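Local coordinates for uncharacterized protein (Parabacteroides merdae ATCC 43184, PDB 4OPW) that is of unknown function but probably takes part in cell adhesion, as the head domain of a putative autotransporter adhesin, at residues I43-D48 with P53-D58; I30-E35 with L64-K69. One frame throughout, in Å; residues are numbered along the deposited sequence.

How the contacts relate
Both contacts are apolar meetings across the interior of the beta-solenoid, near its N-terminal end, and neither has a hydrogen bond between its own two segments. They hold the same two faces: strands 42-46 and 31-36 lie on one, both flanking strand 80-85, while 55-60 and 63-66 are neighbours on the other. Contact 1 involves the outermost strand of its sheet, and there Val-55 and Ile-57 are partly exposed; all four touching residues of contact 2 are buried, nearer the chain's centre. Branched aliphatic groups fill contact 1, whereas contact 2 uses a phenylalanine ring. A probable backbone hydrogen bond, Asn-56 N to Gly-67 O at 2.7 Å, joins them.

Contact 1. Residues I43-D48 with P53-D58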
loop_
_atom_site.group_PDB
_atom_site.type_symbol
_atom_site.label_atom_id
_atom_site.label_comp_id
_atom_site.label_asym_id
_atom_site.label_seq_id
_atom_site.Cartn_x
_atom_site.Cartn_y
_atom_site.Cartn_z
ATOM N N ILE A 43 -0.638 -17.193 -13.157
ATOM C CA ILE A 43 0.099 -17.004 -11.914
ATOM C C ILE A 43 1.402 -17.793 -12.047
ATOM O O ILE A 43 1.396 -18.966 -12.431
ATOM C CB ILE A 43 -0.702 -17.302 -10.622
ATOM C CG1 ILE A 43 0.100 -16.886 -9.352
ATOM C CG2 ILE A 43 -1.227 -18.751 -10.555
ATOM C CD1 ILE A 43 -0.767 -16.615 -8.109
ATOM N N GLU A 44 2.513 -17.114 -11.782
ATOM C CA GLU A 44 3.845 -17.689 -11.859
ATOM C C GLU A 44 4.447 -17.653 -10.462
ATOM O O GLU A 44 4.529 -16.581 -9.846
ATOM C CB GLU A 44 4.659 -16.875 -12.881
ATOM C CG GLU A 44 5.962 -17.515 -13.296
ATOM C CD GLU A 44 6.622 -16.810 -14.465
ATOM O OE1 GLU A 44 6.831 -15.579 -14.382
ATOM O OE2 GLU A 44 6.950 -17.497 -15.458
ATOM N N ILE A 45 4.830 -18.842 -9.952
ATOM C CA ILE A 45 5.390 -19.019 -8.610
ATOM C C ILE A 45 6.825 -19.484 -8.692
ATOM O O ILE A 45 7.100 -20.510 -9.330
ATOM C CB ILE A 45 4.554 -20.056 -7.762
ATOM C CG1 ILE A 45 3.053 -19.730 -7.701
ATOM C CG2 ILE A 45 5.159 -20.304 -6.338
ATOM C CD1 ILE A 45 2.669 -18.416 -6.938
ATOM N N THR A 46 7.723 -18.770 -7.989
ATOM C CA THR A 46 9.114 -19.180 -7.804
ATOM C C THR A 46 9.313 -19.448 -6.313
ATOM O O THR A 46 9.113 -18.547 -5.485
ATOM C CB THR A 46 10.118 -18.138 -8.340
ATOM O OG1 THR A 46 9.809 -17.872 -9.697
ATOM C CG2 THR A 46 11.571 -18.620 -8.236
ATOM N N VAL A 47 9.716 -20.669 -5.972
ATOM C CA VAL A 47 9.973 -21.065 -4.584
ATOM C C VAL A 47 10.894 -22.295 -4.635
ATOM O O VAL A 47 11.075 -22.865 -5.716
ATOM C CB VAL A 47 8.619 -21.306 -3.818
ATOM C CG1 VAL A 47 7.925 -22.605 -4.269
ATOM C CG2 VAL A 47 8.808 -21.277 -2.298
ATOM N N ASP A 48 11.469 -22.723 -3.502
ATOM C CA ASP A 48 12.294 -23.943 -3.514
ATOM C C ASP A 48 11.483 -25.056 -4.166
ATOM O O ASP A 48 10.286 -25.175 -3.889
ATOM C CB ASP A 48 12.718 -24.343 -2.096
ATOM C CG ASP A 48 13.403 -23.211 -1.364
ATOM O OD1 ASP A 48 12.736 -22.180 -1.108
ATOM O OD2 ASP A 48 14.546 -23.405 -0.934
ATOM N N PRO A 53 4.405 -28.118 -3.647
ATOM C CA PRO A 53 3.158 -28.791 -3.207
ATOM C C PRO A 53 2.454 -28.072 -2.062
ATOM O O PRO A 53 1.270 -28.312 -1.847
ATOM C CB PRO A 53 3.656 -30.173 -2.739
ATOM C CG PRO A 53 4.906 -30.392 -3.508
ATOM C CD PRO A 53 5.562 -29.039 -3.509
ATOM N N TYR A 54 3.168 -27.189 -1.334
ATOM C CA TYR A 54 2.618 -26.461 -0.185
ATOM C C TYR A 54 2.189 -25.044 -0.558
ATOM O O TYR A 54 1.655 -24.347 0.293
ATOM C CB TYR A 54 3.635 -26.427 0.974
ATOM C CG TYR A 54 4.135 -27.815 1.322
ATOM C CD1 TYR A 54 3.297 -28.747 1.933
ATOM C CD2 TYR A 54 5.390 -28.249 0.904
ATOM C CE1 TYR A 54 3.719 -30.059 2.172
ATOM C CE2 TYR A 54 5.821 -29.561 1.138
ATOM C CZ TYR A 54 4.985 -30.457 1.784
ATOM O OH TYR A 54 5.395 -31.747 2.051
ATOM N N VAL A 55 2.371 -24.639 -1.816
ATOM C CA VAL A 55 1.972 -23.293 -2.253
ATOM C C VAL A 55 0.442 -23.240 -2.361
ATOM O O VAL A 55 -0.174 -24.041 -3.073
ATOM C CB VAL A 55 2.699 -22.850 -3.555
ATOM C CG1 VAL A 55 2.101 -21.550 -4.116
ATOM C CG2 VAL A 55 4.192 -22.673 -3.291
ATOM N N ASN A 56 -0.159 -22.301 -1.596
ATOM C CA ASN A 56 -1.603 -22.084 -1.565
ATOM C C ASN A 56 -1.999 -20.922 -2.479
ATOM O O ASN A 56 -1.516 -19.815 -2.294
ATOM C CB ASN A 56 -2.064 -21.783 -0.113
ATOM C CG ASN A 56 -3.555 -21.583 0.049
ATOM O OD1 ASN A 56 -4.380 -22.277 -0.553
ATOM N ND2 ASN A 56 -3.940 -20.629 0.886
ATOM N N ILE A 57 -2.835 -21.200 -3.488
ATOM C CA ILE A 57 -3.423 -20.216 -4.408
ATOM C C ILE A 57 -4.905 -20.459 -4.279
ATOM O O ILE A 57 -5.386 -21.520 -4.690
ATOM C CB ILE A 57 -2.904 -20.345 -5.880
ATOM C CG1 ILE A 57 -1.381 -20.117 -5.956
ATOM C CG2 ILE A 57 -3.678 -19.389 -6.826
ATOM C CD1 ILE A 57 -0.734 -20.723 -7.212
ATOM N N ASP A 58 -5.620 -19.547 -3.623
ATOM C CA ASP A 58 -7.042 -19.767 -3.410
ATOM C C ASP A 58 -7.846 -18.518 -3.711
ATOM O O ASP A 58 -7.519 -17.450 -3.207
ATOM C CB ASP A 58 -7.286 -20.204 -1.958
ATOM C CG ASP A 58 -8.680 -20.792 -1.752
ATOM O OD1 ASP A 58 -9.071 -21.687 -2.531
ATOM O OD2 ASP A 58 -9.346 -20.401 -0.785
#
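Ile-43, Ile-45 and Val-47 face Val-55 and Ile-57 across the interior of a beta-solenoid, the fold of the head GIN domain in the pectate-lyase-like clan. The strands run nearly antiparallel, at 163°, but their axes stay 10.1 Å apart, too far for backbone pairing, so these are opposed faces of the coil joined by side chains alone.

The end of Ile-57 is wedged tightly between two isoleucines. Its chain is extended, with CD1 roughly anti to CA about the CB-CG1 bond (chi2 159°), and this carries the methyl across to them. Tip to tip, CD1 of Ile-57 meets CG2 of Ile-43 at 3.9 Å and CG1 of Ile-45 at 3.9 Å. Ile-43 adds a lighter touch, its CD1 lying 4.2 Å from Ile-57 CG1. Beta-branched residues suit this place: they favour extended backbone and offer two arms each, so Ile-45 can give CG1 to Ile-57 while its CG2 reaches Val-55 CG2 at 4.0 Å. Ile-43 also rests on Val-66, and Ile-57 on Leu-64, which continues the apolar filling into the next strand.

The outward faces are looser and polar. Glu-44 points away from the other segment, and Thr-46 uses its hydroxyl in a hydrogen bond with Thr-13 on the adjacent strand. Asp-58 accepts a hydrogen bond at OD2 from Gln-60 NE2. Polar side chains suit this side, where all three are partly exposed. Val-55 and Ile-57 themselves remain partly exposed, in keeping with their position on the outermost strand of the sheet.

At the corner of the chain Val-47 places CG1 in the crowded position between backbone N and carbonyl carbon (chi1 73°); there it slides past Val-55, CG1 to CG2, at 3.9 Å.

Contact 2. Residues I30-E35 with L64-K69; sequences IDFNYE and LTVGFK
The ring of Phe-32 brings its edge to Leu-64 and Val-66, and these two apolar contacts form the centre of the meeting. CZ lies 4.1 Å from Leu-64 CD2, and the neighbouring ring carbon CE2 lies 4.2 Å from Val-66 CG2. Both methyls sit near the plane of the ring, so its rim is the part that touches. The ring gets across because CG stands anti to the backbone N (chi1 -162°), which sends the long, flat side chain toward strand 63-66. The two aliphatic partners cross it obliquely.

A second kind of contact is between a methyl group and the backbone: Ile-30 CD1 approaches Val-66 O at 4.2 Å, a loose van der Waals touch. The side chain of Ile-30 also lies about 4 Å, between nearest atoms, from a bound 1,2-ethanediol, probably picked up from the crystallisation liquor.

These residues line the inside of a beta-solenoid, in which strand 31-36 belongs to one face and strand 63-66, between strands 23-27 and 55-60, to another. The chain turns a corner at Gly-67, whose backbone (phi 177°, psi -146°) is of a kind that glycine adopts readily.

Further packing of the ring comes from Phe-26, whose ring meets that of Phe-32 with the planes at about 40°, and from Val-81 and Thr-83 of strand 80-85.

Polar interactions are of two sorts. On the opposite side of the strand from Phe-32, Asp-31 uses both carboxylate oxygens, OD2 in a salt bridge with Lys-78 NZ and OD1 as acceptor for Asn-98 ND2. Tyr-34, in the same inward row as Phe-32, is buried, and its OH is satisfied by a hydrogen bond with Ser-85 OG.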
loop_
_atom_site.group_PDB
_atom_site.type_symbol
_atom_site.label_atom_id
_atom_site.label_comp_id
_atom_site.label_asym_id
_atom_site.label_seq_id
_atom_site.Cartn_x
_atom_site.Cartn_y
_atom_site.Cartn_z
ATOM N N ILE A 30 7.011 -12.377 0.769
ATOM C CA ILE A 30 6.721 -12.743 -0.615
ATOM C C ILE A 30 6.944 -11.535 -1.489
ATOM O O ILE A 30 6.521 -10.445 -1.128
ATOM C CB ILE A 30 5.242 -13.255 -0.716
ATOM C CG1 ILE A 30 5.046 -14.574 0.090
ATOM C CG2 ILE A 30 4.762 -13.402 -2.182
ATOM C CD1 ILE A 30 3.589 -14.870 0.432
ATOM N N ASP A 31 7.608 -11.727 -2.637
ATOM C CA ASP A 31 7.764 -10.694 -3.648
ATOM C C ASP A 31 6.598 -10.840 -4.595
ATOM O O ASP A 31 6.591 -11.774 -5.390
ATOM C CB ASP A 31 9.118 -10.852 -4.363
ATOM C CG ASP A 31 10.244 -10.708 -3.360
ATOM O OD1 ASP A 31 10.386 -9.601 -2.794
ATOM O OD2 ASP A 31 10.859 -11.753 -2.993
ATOM N N PHE A 32 5.579 -9.980 -4.474
ATOM C CA PHE A 32 4.361 -10.100 -5.276
ATOM C C PHE A 32 4.336 -9.037 -6.383
ATOM O O PHE A 32 4.264 -7.840 -6.094
ATOM C CB PHE A 32 3.104 -9.987 -4.370
ATOM C CG PHE A 32 1.817 -10.505 -4.974
ATOM C CD1 PHE A 32 1.236 -9.870 -6.067
ATOM C CD2 PHE A 32 1.124 -11.558 -4.376
ATOM C CE1 PHE A 32 0.039 -10.345 -6.624
ATOM C CE2 PHE A 32 -0.064 -12.032 -4.924
ATOM C CZ PHE A 32 -0.610 -11.414 -6.040
ATOM N N ASN A 33 4.436 -9.486 -7.648
ATOM C CA ASN A 33 4.480 -8.642 -8.840
ATOM C C ASN A 33 3.161 -8.727 -9.577
ATOM O O ASN A 33 2.752 -9.812 -10.007
ATOM C CB ASN A 33 5.665 -9.072 -9.735
ATOM C CG ASN A 33 6.979 -8.858 -9.013
ATOM O OD1 ASN A 33 7.236 -7.773 -8.478
ATOM N ND2 ASN A 33 7.785 -9.906 -8.847
ATOM N N TYR A 34 2.484 -7.589 -9.687
ATOM C CA TYR A 34 1.162 -7.525 -10.279
ATOM C C TYR A 34 1.095 -6.610 -11.479
ATOM O O TYR A 34 1.716 -5.546 -11.511
ATOM C CB TYR A 34 0.128 -7.036 -9.206
ATOM C CG TYR A 34 -1.253 -6.792 -9.770
ATOM C CD1 TYR A 34 -2.146 -7.845 -9.959
ATOM C CD2 TYR A 34 -1.646 -5.519 -10.186
ATOM C CE1 TYR A 34 -3.380 -7.644 -10.580
ATOM C CE2 TYR A 34 -2.872 -5.308 -10.809
ATOM C CZ TYR A 34 -3.741 -6.369 -10.995
ATOM O OH TYR A 34 -4.941 -6.124 -11.612
ATOM N N GLU A 35 0.278 -7.011 -12.451
ATOM C CA GLU A 35 -0.011 -6.176 -13.607
ATOM C C GLU A 35 -1.508 -6.233 -13.899
ATOM O O GLU A 35 -2.127 -7.295 -13.774
ATOM C CB GLU A 35 0.822 -6.580 -14.833
ATOM C CG GLU A 35 2.250 -6.048 -14.792
ATOM C CD GLU A 35 3.181 -6.539 -15.887
ATOM O OE1 GLU A 35 2.743 -6.611 -17.058
ATOM O OE2 GLU A 35 4.363 -6.818 -15.579
ATOM N N LEU A 64 -8.143 -13.155 -4.032
ATOM C CA LEU A 64 -7.023 -14.067 -4.149
ATOM C C LEU A 64 -6.174 -14.033 -2.875
ATOM O O LEU A 64 -5.729 -12.962 -2.455
ATOM C CB LEU A 64 -6.160 -13.704 -5.388
ATOM C CG LEU A 64 -4.750 -14.351 -5.446
ATOM C CD1 LEU A 64 -4.828 -15.890 -5.678
ATOM C CD2 LEU A 64 -3.906 -13.728 -6.554
ATOM N N THR A 65 -5.940 -15.211 -2.288
ATOM C CA THR A 65 -5.024 -15.399 -1.163
ATOM C C THR A 65 -3.862 -16.262 -1.644
ATOM O O THR A 65 -4.087 -17.289 -2.292
ATOM C CB THR A 65 -5.706 -16.009 0.088
ATOM O OG1 THR A 65 -6.701 -15.098 0.555
ATOM C CG2 THR A 65 -4.711 -16.263 1.239
ATOM N N VAL A 66 -2.625 -15.842 -1.340
ATOM C CA VAL A 66 -1.435 -16.648 -1.660
ATOM C C VAL A 66 -0.634 -16.837 -0.364
ATOM O O VAL A 66 -0.476 -15.902 0.410
ATOM C CB VAL A 66 -0.566 -16.031 -2.819
ATOM C CG1 VAL A 66 0.698 -16.848 -3.070
ATOM C CG2 VAL A 66 -1.366 -15.903 -4.117
ATOM N N GLY A 67 -0.118 -18.045 -0.154
ATOM C CA GLY A 67 0.742 -18.354 0.982
ATOM C C GLY A 67 1.081 -19.830 0.959
ATOM O O GLY A 67 1.201 -20.420 -0.125
ATOM N N PHE A 68 1.221 -20.426 2.139
ATOM C CA PHE A 68 1.471 -21.869 2.258
ATOM C C PHE A 68 0.280 -22.578 2.898
ATOM O O PHE A 68 -0.532 -21.944 3.574
ATOM C CB PHE A 68 2.741 -22.161 3.079
ATOM C CG PHE A 68 4.038 -21.790 2.407
ATOM C CD1 PHE A 68 4.423 -22.392 1.216
ATOM C CD2 PHE A 68 4.921 -20.892 3.011
ATOM C CE1 PHE A 68 5.632 -22.031 0.587
ATOM C CE2 PHE A 68 6.142 -20.563 2.405
ATOM C CZ PHE A 68 6.494 -21.144 1.206
ATOM N N LYS A 69 0.181 -23.893 2.643
ATOM C CA LYS A 69 -0.843 -24.797 3.186
ATOM C C LYS A 69 -0.278 -26.210 3.280
ATOM O O LYS A 69 0.685 -26.536 2.579
ATOM C CB LYS A 69 -2.123 -24.789 2.318
ATOM C CG LYS A 69 -1.879 -25.190 0.852
ATOM C CD LYS A 69 -2.914 -26.151 0.293
ATOM C CE LYS A 69 -2.714 -26.386 -1.189
ATOM N NZ LYS A 69 -1.432 -27.078 -1.496
#